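Local coordinates for protein putative triphosphoribosyl-dephospho-coA synthase (Archaeoglobus fulgidus DSM 4304, PDB 3H9P) that is of unproven function but may bind ATP and act as a triphosphoribosyl-dephospho-CoA synthase, at residues A[25-30]-A[63-68]. Sequence-based numbering, arbitrary orientation.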
loop_
_atom_site.group_PDB
_atom_site.type_symbol
_atom_site.label_atom_id
_atom_site.label_comp_id
_atom_site.label_asym_id
_atom_site.label_seq_id
_atom_site.Cartn_x
_atom_site.Cartn_y
_atom_site.Cartn_z
ATOM N N PRO A 25 -8.427 -26.126 -15.288
ATOM C CA PRO A 25 -7.261 -26.553 -16.072
ATOM C C PRO A 25 -5.919 -25.949 -15.620
ATOM O O PRO A 25 -4.904 -26.657 -15.649
ATOM C CB PRO A 25 -7.583 -26.098 -17.511
ATOM C CG PRO A 25 -9.084 -26.033 -17.565
ATOM C CD PRO A 25 -9.517 -25.610 -16.149
ATOM N N ALA A 26 -5.909 -24.667 -15.236
ATOM C CA ALA A 26 -4.724 -24.029 -14.657
ATOM C C ALA A 26 -4.297 -24.729 -13.374
ATOM O O ALA A 26 -3.107 -24.949 -13.143
ATOM C CB ALA A 26 -5.019 -22.550 -14.339
ATOM N N PHE A 27 -5.277 -25.074 -12.538
ATOM C CA PHE A 27 -4.995 -25.767 -11.288
ATOM C C PHE A 27 -4.345 -27.124 -11.530
ATOM O O PHE A 27 -3.389 -27.484 -10.830
ATOM C CB PHE A 27 -6.253 -25.933 -10.423
ATOM C CG PHE A 27 -6.796 -24.655 -9.856
ATOM C CD1 PHE A 27 -5.982 -23.551 -9.642
ATOM C CD2 PHE A 27 -8.131 -24.562 -9.513
ATOM C CE1 PHE A 27 -6.495 -22.356 -9.097
ATOM C CE2 PHE A 27 -8.648 -23.366 -8.967
ATOM C CZ PHE A 27 -7.809 -22.269 -8.779
ATOM N N LEU A 28 -4.836 -27.875 -12.514
ATOM C CA LEU A 28 -4.218 -29.167 -12.881
ATOM C C LEU A 28 -2.775 -28.963 -13.364
ATOM O O LEU A 28 -1.861 -29.726 -13.013
ATOM C CB LEU A 28 -5.049 -29.910 -13.922
ATOM C CG LEU A 28 -6.459 -30.389 -13.509
ATOM C CD1 LEU A 28 -7.135 -31.136 -14.635
ATOM C CD2 LEU A 28 -6.406 -31.260 -12.236
ATOM N N GLU A 29 -2.564 -27.892 -14.111
ATOM C CA GLU A 29 -1.215 -27.539 -14.510
ATOM C C GLU A 29 -0.269 -27.243 -13.308
ATOM O O GLU A 29 0.840 -27.746 -13.264
ATOM C CB GLU A 29 -1.258 -26.414 -15.534
ATOM C CG GLU A 29 0.060 -25.919 -15.949
ATOM C CD GLU A 29 0.017 -25.188 -17.303
ATOM O OE1 GLU A 29 -1.035 -24.579 -17.645
ATOM O OE2 GLU A 29 1.038 -25.253 -18.027
ATOM N N VAL A 30 -0.751 -26.467 -12.335
ATOM C CA VAL A 30 -0.030 -26.201 -11.108
ATOM C C VAL A 30 0.314 -27.483 -10.356
ATOM O O VAL A 30 1.470 -27.660 -9.905
ATOM C CB VAL A 30 -0.855 -25.202 -10.215
ATOM C CG1 VAL A 30 -0.288 -25.078 -8.804
ATOM C CG2 VAL A 30 -1.024 -23.794 -10.931
ATOM N N LEU A 63 -3.853 -17.089 -3.215
ATOM C CA LEU A 63 -3.932 -17.955 -2.050
ATOM C C LEU A 63 -3.903 -19.432 -2.469
ATOM O O LEU A 63 -3.137 -20.247 -1.898
ATOM C CB LEU A 63 -5.191 -17.672 -1.207
ATOM C CG LEU A 63 -5.277 -16.417 -0.319
ATOM C CD1 LEU A 63 -6.697 -16.188 0.231
ATOM C CD2 LEU A 63 -4.249 -16.497 0.853
ATOM N N LEU A 64 -4.688 -19.783 -3.475
ATOM C CA LEU A 64 -4.878 -21.218 -3.790
ATOM C C LEU A 64 -3.766 -21.864 -4.559
ATOM O O LEU A 64 -3.441 -22.997 -4.307
ATOM C CB LEU A 64 -6.182 -21.445 -4.545
ATOM C CG LEU A 64 -7.453 -21.267 -3.703
ATOM C CD1 LEU A 64 -8.607 -21.041 -4.702
ATOM C CD2 LEU A 64 -7.736 -22.470 -2.792
ATOM N N VAL A 65 -3.165 -21.140 -5.495
ATOM C CA VAL A 65 -2.136 -21.736 -6.304
ATOM C C VAL A 65 -0.966 -22.306 -5.473
ATOM O O VAL A 65 -0.494 -23.415 -5.748
ATOM C CB VAL A 65 -1.735 -20.751 -7.465
ATOM C CG1 VAL A 65 -0.491 -21.165 -8.136
ATOM C CG2 VAL A 65 -2.895 -20.647 -8.453
ATOM N N PRO A 66 -0.485 -21.574 -4.453
ATOM C CA PRO A 66 0.602 -22.201 -3.671
ATOM C C PRO A 66 0.183 -23.462 -2.908
ATOM O O PRO A 66 1.014 -24.365 -2.758
ATOM C CB PRO A 66 0.996 -21.114 -2.671
ATOM C CG PRO A 66 0.621 -19.879 -3.307
ATOM C CD PRO A 66 -0.661 -20.171 -4.058
ATOM N N LEU A 67 -1.072 -23.512 -2.432
ATOM C CA LEU A 67 -1.569 -24.716 -1.777
ATOM C C LEU A 67 -1.745 -25.842 -2.776
ATOM O O LEU A 67 -1.412 -26.966 -2.476
ATOM C CB LEU A 67 -2.896 -24.472 -1.043
ATOM C CG LEU A 67 -2.891 -23.304 -0.048
ATOM C CD1 LEU A 67 -4.323 -22.933 0.357
ATOM C CD2 LEU A 67 -1.942 -23.508 1.117
ATOM N N ILE A 68 -2.253 -25.523 -3.972
ATOM C CA ILE A 68 -2.412 -26.533 -4.988
ATOM C C ILE A 68 -1.062 -27.093 -5.478
ATOM O O ILE A 68 -0.952 -28.255 -5.844
ATOM C CB ILE A 68 -3.311 -26.058 -6.125
ATOM C CG1 ILE A 68 -4.731 -25.814 -5.533
ATOM C CG2 ILE A 68 -3.335 -27.140 -7.267
ATOM C CD1 ILE A 68 -5.715 -24.986 -6.375
#
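The backbone N of Ile68 donates a 2.8 Å hydrogen bond to Leu64 O, one turn back in the helix, and both residues turn apolar side chains to Phe27 of the segment 25-30. No hydrogen bond links the two segments. Ile68 CD1 lies over one face of the Phe27 ring in a CH-pi contact, 3.7 Å from the ring centroid and shifted toward the CG-CD1 bond of the ring. The methyl gets there because Ile68 CG1 stands anti to the carbonyl carbon (chi1 -64°) and the chain beyond is extended. Val65 CG2 meets the ring at its edge, 4.0 Å from Phe27 CE1. This is helix-helix packing in an all-alpha fold: the axes of the segments 25-30 and 63-68, on helices 24-33 and 58-68, make 41° and come within 9.5 Å. Pro66 kinks helix 58-68, having no N-H to bond to the preceding turn. With an alanine in place of Phe27, Ile68 CD1 would probably lose the ring face it rests on, and a gap would open beside Val65. Val30 CG1 reaches the backbone of 63-68, 3.5 Å from Val65 O, and touches Ile68 CG2. Val30 CG2 meets Val65 CG1 at 3.9 Å. Helix 36-46 also packs on Val65, through Val40, while Phe241 of helix 230-246 touches Leu64.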